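1,3-alpha-isomaltosidase (PDB 5X3I) hydrolyses the alpha-1,3-glucosidic linkages of the cyclic tetrasaccharide cyclobis-(1-6)-alpha-nigerosyl to release isomaltose during intracellular breakdown of this starch-derived sugar. Local coordinates at residues A348-R360 and G404-D416. The protein carries 1 engineered substitution. Sequence-based numbering, arbitrary orientation.
Sequences AVYAVTEDGSAHR and GQVAADAAAMVRD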
ATOM      1  N   ALA A 348      -8.161  29.555   4.791  1.00 18.02           N
ATOM      2  CA  ALA A 348      -9.595  29.807   4.802  1.00 17.75           C
ATOM      3  C   ALA A 348      -9.970  30.473   6.114  1.00 17.35           C
ATOM      4  O   ALA A 348      -9.374  30.186   7.145  1.00 19.66           O
ATOM      5  CB  ALA A 348     -10.380  28.528   4.619  1.00 17.15           C
ATOM      6  N   VAL A 349     -10.964  31.350   6.070  1.00 17.97           N
ATOM      7  CA  VAL A 349     -11.412  32.069   7.257  1.00 18.30           C
ATOM      8  C   VAL A 349     -12.852  31.697   7.622  1.00 14.85           C
ATOM      9  O   VAL A 349     -13.747  31.734   6.790  1.00 20.39           O
ATOM     10  CB  VAL A 349     -11.291  33.588   7.046  1.00 22.48           C
ATOM     11  CG1 VAL A 349     -11.920  34.345   8.197  1.00 25.14           C
ATOM     12  CG2 VAL A 349      -9.830  33.972   6.874  1.00 19.12           C
ATOM     13  N   TYR A 350     -13.059  31.300   8.867  1.00 17.43           N
ATOM     14  CA  TYR A 350     -14.345  30.765   9.296  1.00 16.13           C
ATOM     15  C   TYR A 350     -14.486  30.830  10.811  1.00 16.22           C
ATOM     16  O   TYR A 350     -13.500  30.927  11.524  1.00 17.84           O
ATOM     17  CB  TYR A 350     -14.499  29.316   8.825  1.00 12.94           C
ATOM     18  CG  TYR A 350     -13.388  28.436   9.333  1.00 13.62           C
ATOM     19  CD1 TYR A 350     -12.152  28.414   8.704  1.00 12.92           C
ATOM     20  CD2 TYR A 350     -13.562  27.648  10.468  1.00 14.66           C
ATOM     21  CE1 TYR A 350     -11.116  27.620   9.186  1.00 14.19           C
ATOM     22  CE2 TYR A 350     -12.535  26.847  10.948  1.00 12.62           C
ATOM     23  CZ  TYR A 350     -11.317  26.844  10.301  1.00 13.39           C
ATOM     24  OH  TYR A 350     -10.302  26.067  10.764  1.00 14.99           O
ATOM     25  N   ALA A 351     -15.712  30.745  11.302  1.00 18.86           N
ATOM     26  CA  ALA A 351     -15.926  30.603  12.730  1.00 16.79           C
ATOM     27  C   ALA A 351     -15.829  29.126  13.095  1.00 16.34           C
ATOM     28  O   ALA A 351     -16.520  28.310  12.521  1.00 19.52           O
ATOM     29  CB  ALA A 351     -17.275  31.167  13.130  1.00 17.76           C
ATOM     30  N   VAL A 352     -14.965  28.796  14.045  1.00 19.02           N
ATOM     31  CA  VAL A 352     -14.807  27.422  14.521  1.00 15.04           C
ATOM     32  C   VAL A 352     -16.104  26.881  15.132  1.00 19.92           C
ATOM     33  O   VAL A 352     -16.783  27.575  15.873  1.00 19.70           O
ATOM     34  CB  VAL A 352     -13.671  27.327  15.571  1.00 18.46           C
ATOM     35  CG1 VAL A 352     -13.655  25.956  16.257  1.00 16.93           C
ATOM     36  CG2 VAL A 352     -12.316  27.628  14.936  1.00 16.65           C
ATOM     37  N   THR A 353     -16.455  25.639  14.818  1.00 20.97           N
ATOM     38  CA  THR A 353     -17.596  25.032  15.473  1.00 16.57           C
ATOM     39  C   THR A 353     -17.074  24.278  16.696  1.00 19.50           C
ATOM     40  O   THR A 353     -16.404  23.242  16.571  1.00 20.41           O
ATOM     41  CB  THR A 353     -18.379  24.095  14.506  1.00 19.57           C
ATOM     42  OG1 THR A 353     -17.461  23.308  13.746  1.00 22.02           O
ATOM     43  CG2 THR A 353     -19.209  24.913  13.529  1.00 17.70           C
ATOM     44  N   GLU A 354     -17.393  24.818  17.877  1.00 20.46           N
ATOM     45  CA  GLU A 354     -16.912  24.299  19.156  1.00 18.72           C
ATOM     46  C   GLU A 354     -17.330  22.845  19.350  1.00 18.26           C
ATOM     47  O   GLU A 354     -16.661  22.102  20.049  1.00 19.80           O
ATOM     48  CB  GLU A 354     -17.442  25.130  20.354  1.00 22.39           C
ATOM     49  CG  GLU A 354     -16.820  26.528  20.602  1.00 27.24           C
ATOM     50  CD  GLU A 354     -17.219  27.150  21.975  1.00 29.60           C
ATOM     51  OE1 GLU A 354     -18.179  27.956  22.030  1.00 22.06           O
ATOM     52  OE2 GLU A 354     -16.565  26.843  23.005  1.00 26.82           O
ATOM     53  N   ASP A 355     -18.441  22.450  18.738  1.00 16.40           N
ATOM     54  CA  ASP A 355     -18.998  21.117  18.969  1.00 17.78           C
ATOM     55  C   ASP A 355     -18.362  20.030  18.097  1.00 19.10           C
ATOM     56  O   ASP A 355     -18.685  18.866  18.225  1.00 20.02           O
ATOM     57  CB  ASP A 355     -20.507  21.134  18.741  1.00 16.96           C
ATOM     58  CG  ASP A 355     -20.883  21.527  17.322  1.00 18.71           C
ATOM     59  OD1 ASP A 355     -19.997  21.853  16.513  1.00 20.59           O
ATOM     60  OD2 ASP A 355     -22.082  21.533  17.018  1.00 23.86           O
ATOM     61  N   GLY A 356     -17.473  20.418  17.196  1.00 18.64           N
ATOM     62  CA  GLY A 356     -16.866  19.465  16.287  1.00 14.54           C
ATOM     63  C   GLY A 356     -17.761  19.039  15.132  1.00 16.09           C
ATOM     64  O   GLY A 356     -17.517  18.016  14.502  1.00 16.97           O
ATOM     65  N   SER A 357     -18.804  19.813  14.862  1.00 15.87           N
ATOM     66  CA  SER A 357     -19.668  19.553  13.721  1.00 14.28           C
ATOM     67  C   SER A 357     -18.969  19.976  12.433  1.00 16.65           C
ATOM     68  O   SER A 357     -18.078  20.804  12.454  1.00 17.38           O
ATOM     69  CB  SER A 357     -21.000  20.290  13.863  1.00 16.04           C
ATOM     70  OG  SER A 357     -20.801  21.683  13.994  1.00 17.95           O
ATOM     71  N   ALA A 358     -19.390  19.397  11.320  1.00 13.11           N
ATOM     72  CA  ALA A 358     -18.840  19.719  10.015  1.00 13.29           C
ATOM     73  C   ALA A 358     -19.264  21.112   9.529  1.00 14.88           C
ATOM     74  O   ALA A 358     -20.295  21.621   9.939  1.00 15.78           O
ATOM     75  CB  ALA A 358     -19.260  18.667   9.014  1.00 14.87           C
ATOM     76  N   HIS A 359     -18.469  21.700   8.639  1.00 17.73           N
ATOM     77  CA  HIS A 359     -18.758  23.024   8.052  1.00 15.21           C
ATOM     78  C   HIS A 359     -19.526  22.942   6.743  1.00 17.19           C
ATOM     79  O   HIS A 359     -19.375  21.983   5.996  1.00 17.99           O
ATOM     80  CB  HIS A 359     -17.473  23.811   7.793  1.00 12.99           C
ATOM     81  CG  HIS A 359     -16.811  24.311   9.034  1.00 14.35           C
ATOM     82  ND1 HIS A 359     -17.276  25.396   9.739  1.00 17.65           N
ATOM     83  CD2 HIS A 359     -15.723  23.866   9.700  1.00 13.28           C
ATOM     84  CE1 HIS A 359     -16.507  25.596  10.792  1.00 13.35           C
ATOM     85  NE2 HIS A 359     -15.557  24.682  10.791  1.00 18.55           N
ATOM     86  N   ARG A 360     -20.391  23.920   6.488  1.00 15.99           N
ATOM     87  CA  ARG A 360     -20.916  24.065   5.141  1.00 17.48           C
ATOM     88  C   ARG A 360     -19.999  24.993   4.337  1.00 16.44           C
ATOM     89  O   ARG A 360     -19.148  25.668   4.908  1.00 16.76           O
ATOM     90  CB  ARG A 360     -22.344  24.622   5.186  1.00 20.00           C
ATOM     91  CG  ARG A 360     -23.131  24.213   6.433  1.00 22.82           C
ATOM     92  CD  ARG A 360     -24.478  24.935   6.524  1.00 26.71           C
ATOM     93  NE  ARG A 360     -25.477  24.353   5.634  1.00 32.52           N
ATOM     94  CZ  ARG A 360     -26.543  24.994   5.173  1.00 37.35           C
ATOM     95  NH1 ARG A 360     -26.762  26.264   5.506  1.00 36.90           N
ATOM     96  NH2 ARG A 360     -27.390  24.365   4.371  1.00 33.64           N
ATOM     97  N   GLY A 404      -8.441  25.745  18.005  1.00 22.74           N
ATOM     98  CA  GLY A 404      -8.886  25.712  16.625  1.00 22.55           C
ATOM     99  C   GLY A 404      -9.844  24.578  16.322  1.00 18.83           C
ATOM    100  O   GLY A 404     -10.199  23.796  17.200  1.00 19.21           O
ATOM    101  N   GLN A 405     -10.269  24.503  15.069  1.00 19.28           N
ATOM    102  CA  GLN A 405     -11.171  23.454  14.635  1.00 16.44           C
ATOM    103  C   GLN A 405     -10.582  22.069  14.850  1.00 16.10           C
ATOM    104  O   GLN A 405     -11.295  21.139  15.199  1.00 19.05           O
ATOM    105  CB  GLN A 405     -11.519  23.618  13.160  1.00 14.77           C
ATOM    106  CG  GLN A 405     -12.651  22.720  12.753  1.00 16.50           C
ATOM    107  CD  GLN A 405     -13.937  23.123  13.429  1.00 17.60           C
ATOM    108  OE1 GLN A 405     -14.391  24.258  13.281  1.00 20.24           O
ATOM    109  NE2 GLN A 405     -14.529  22.204  14.184  1.00 15.86           N
ATOM    110  N   VAL A 406      -9.277  21.941  14.630  1.00 18.11           N
ATOM    111  CA  VAL A 406      -8.628  20.651  14.737  1.00 15.82           C
ATOM    112  C   VAL A 406      -8.743  20.099  16.167  1.00 18.98           C
ATOM    113  O   VAL A 406      -8.963  18.905  16.349  1.00 16.24           O
ATOM    114  CB  VAL A 406      -7.144  20.728  14.288  1.00 17.31           C
ATOM    115  CG1 VAL A 406      -6.330  21.666  15.188  1.00 20.91           C
ATOM    116  CG2 VAL A 406      -6.530  19.339  14.225  1.00 14.20           C
ATOM    117  N   ALA A 407      -8.629  20.974  17.169  1.00 19.38           N
ATOM    118  CA  ALA A 407      -8.731  20.568  18.569  1.00 17.88           C
ATOM    119  C   ALA A 407     -10.175  20.287  18.955  1.00 17.76           C
ATOM    120  O   ALA A 407     -10.451  19.346  19.697  1.00 20.07           O
ATOM    121  CB  ALA A 407      -8.145  21.636  19.485  1.00 19.67           C
ATOM    122  N   ALA A 408     -11.091  21.104  18.446  1.00 16.88           N
ATOM    123  CA  ALA A 408     -12.503  20.882  18.695  1.00 18.10           C
ATOM    124  C   ALA A 408     -12.939  19.520  18.148  1.00 19.13           C
ATOM    125  O   ALA A 408     -13.694  18.816  18.792  1.00 17.93           O
ATOM    126  CB  ALA A 408     -13.337  21.988  18.081  1.00 15.48           C
ATOM    127  N   ASP A 409     -12.455  19.165  16.958  1.00 19.62           N
ATOM    128  CA  ASP A 409     -12.842  17.907  16.323  1.00 17.04           C
ATOM    129  C   ASP A 409     -12.236  16.698  17.054  1.00 15.19           C
ATOM    130  O   ASP A 409     -12.891  15.679  17.211  1.00 16.33           O
ATOM    131  CB  ASP A 409     -12.439  17.896  14.844  1.00 15.83           C
ATOM    132  CG  ASP A 409     -13.275  18.876  13.990  1.00 18.19           C
ATOM    133  OD1 ASP A 409     -14.178  19.527  14.537  1.00 17.56           O
ATOM    134  OD2 ASP A 409     -13.030  18.980  12.771  1.00 19.41           O
ATOM    135  N   ALA A 410     -10.986  16.819  17.487  1.00 16.72           N
ATOM    136  CA  ALA A 410     -10.338  15.741  18.221  1.00 16.46           C
ATOM    137  C   ALA A 410     -11.100  15.473  19.514  1.00 19.63           C
ATOM    138  O   ALA A 410     -11.331  14.331  19.880  1.00 18.68           O
ATOM    139  CB  ALA A 410      -8.892  16.074  18.511  1.00 17.11           C
ATOM    140  N   ALA A 411     -11.502  16.543  20.189  1.00 20.96           N
ATOM    141  CA  ALA A 411     -12.251  16.418  21.427  1.00 18.29           C
ATOM    142  C   ALA A 411     -13.602  15.765  21.161  1.00 20.09           C
ATOM    143  O   ALA A 411     -14.034  14.918  21.928  1.00 21.37           O
ATOM    144  CB  ALA A 411     -12.434  17.770  22.090  1.00 19.29           C
ATOM    145  N   ALA A 412     -14.264  16.166  20.078  1.00 16.65           N
ATOM    146  CA  ALA A 412     -15.519  15.541  19.696  1.00 17.65           C
ATOM    147  C   ALA A 412     -15.324  14.056  19.401  1.00 17.96           C
ATOM    148  O   ALA A 412     -16.186  13.258  19.705  1.00 16.76           O
ATOM    149  CB  ALA A 412     -16.121  16.231  18.497  1.00 15.47           C
ATOM    150  N   MET A 413     -14.199  13.705  18.792  1.00 15.39           N
ATOM    151  CA  MET A 413     -13.928  12.314  18.457  1.00 16.27           C
ATOM    152  C   MET A 413     -13.905  11.444  19.707  1.00 19.33           C
ATOM    153  O   MET A 413     -14.474  10.362  19.721  1.00 18.52           O
ATOM    154  CB  MET A 413     -12.601  12.176  17.716  1.00 16.13           C
ATOM    155  CG  MET A 413     -12.633  12.591  16.267  1.00 14.84           C
ATOM    156  SD  MET A 413     -11.030  12.451  15.483  1.00 17.60           S
ATOM    157  CE  MET A 413     -10.906  10.696  15.211  1.00 15.21           C
ATOM    158  N   VAL A 414     -13.242  11.931  20.752  1.00 19.12           N
ATOM    159  CA  VAL A 414     -13.163  11.203  22.015  1.00 19.65           C
ATOM    160  C   VAL A 414     -14.523  11.194  22.703  1.00 17.99           C
ATOM    161  O   VAL A 414     -14.980  10.156  23.147  1.00 23.90           O
ATOM    162  CB  VAL A 414     -12.112  11.810  22.971  1.00 18.44           C
ATOM    163  CG1 VAL A 414     -12.162  11.121  24.344  1.00 17.93           C
ATOM    164  CG2 VAL A 414     -10.716  11.720  22.364  1.00 22.32           C
ATOM    165  N   ARG A 415     -15.168  12.356  22.770  1.00 19.87           N
ATOM    166  CA  ARG A 415     -16.446  12.491  23.463  1.00 17.06           C
ATOM    167  C   ARG A 415     -17.534  11.606  22.851  1.00 21.22           C
ATOM    168  O   ARG A 415     -18.286  10.964  23.565  1.00 18.18           O
ATOM    169  CB  ARG A 415     -16.908  13.957  23.455  1.00 18.12           C
ATOM    170  CG  ARG A 415     -18.201  14.221  24.236  1.00 20.13           C
ATOM    171  CD  ARG A 415     -18.819  15.589  23.939  1.00 25.63           C
ATOM    172  NE  ARG A 415     -17.807  16.566  23.590  1.00 34.57           N
ATOM    173  CZ  ARG A 415     -17.718  17.160  22.405  1.00 25.68           C
ATOM    174  NH1 ARG A 415     -16.746  18.014  22.179  1.00 27.62           N
ATOM    175  NH2 ARG A 415     -18.604  16.905  21.455  1.00 29.96           N
ATOM    176  N   ASP A 416     -17.640  11.611  21.525  1.00 19.45           N
ATOM    177  CA  ASP A 416     -18.721  10.903  20.847  1.00 16.47           C
ATOM    178  C   ASP A 416     -18.349   9.519  20.327  1.00 18.24           C
ATOM    179  O   ASP A 416     -19.113   8.907  19.592  1.00 21.17           O
ATOM    180  CB  ASP A 416     -19.275  11.768  19.726  1.00 18.37           C
ATOM    181  CG  ASP A 416     -19.967  13.009  20.259  1.00 20.08           C
ATOM    182  OD1 ASP A 416     -20.251  13.041  21.466  1.00 24.79           O
ATOM    183  OD2 ASP A 416     -20.223  13.942  19.486  1.00 21.95           O
TER
HETATM  184  O   HOH W   1      -9.153  26.344  13.349  1.00 17.88           O
HETATM  185  O   HOH W   2     -15.941  19.563  20.359  1.00 18.36           O
HETATM  186  O   HOH W   3     -15.402  19.929  11.743  1.00 17.92           O
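Q405, near the N-terminal end of helix 404-415, plugs its amide into the segment 348-360, making a polar loop-to-helix contact within the TIM-barrel domain, away from the active site. Its CG stands anti to the backbone N (chi1 -169°) and the chain bends at chi2, which brings the amide alongside the T353 backbone. Q405 OE1 accepts twice: T353 N approaches in the carbonyl plane on a lone pair at 2.9 Å, whereas H359 NE2 comes at 2.8 Å from above that plane, ring and amide being nearly perpendicular (86°). Q405 NE2 donates to T353 O at 3.2 Å and, one helical turn on, to D409 OD1 at 2.7 Å. Both ends of this buried amide are thus satisfied, which fixes its flip. With alanine at this position, T353 N and H359 NE2 would probably lose their shared acceptor, and the loop could shift on the helix.

T353 to G356 form a type I turn, closed by G356 N on T353 O, the same oxygen that Q405 NE2 reaches from the opposite face. G356 lies against the helix, its CA 3.2 Å from D409 OD1; its positive phi and the nearness of A412 CB both suit a residue lacking a side chain. Water 2 links E354 O and A408 O, while water 3 joins S357 O to D409 OD2. Overlapping the turn, S357 N donates to D355 OD1 at 2.9 Å. The arrangement is a type I beta turn overlapped by an Asx turn at D355, in the excursion between barrel strands 330-333 and 388-393, docked on a helix of the excursion between strands 388-393 and 467-470.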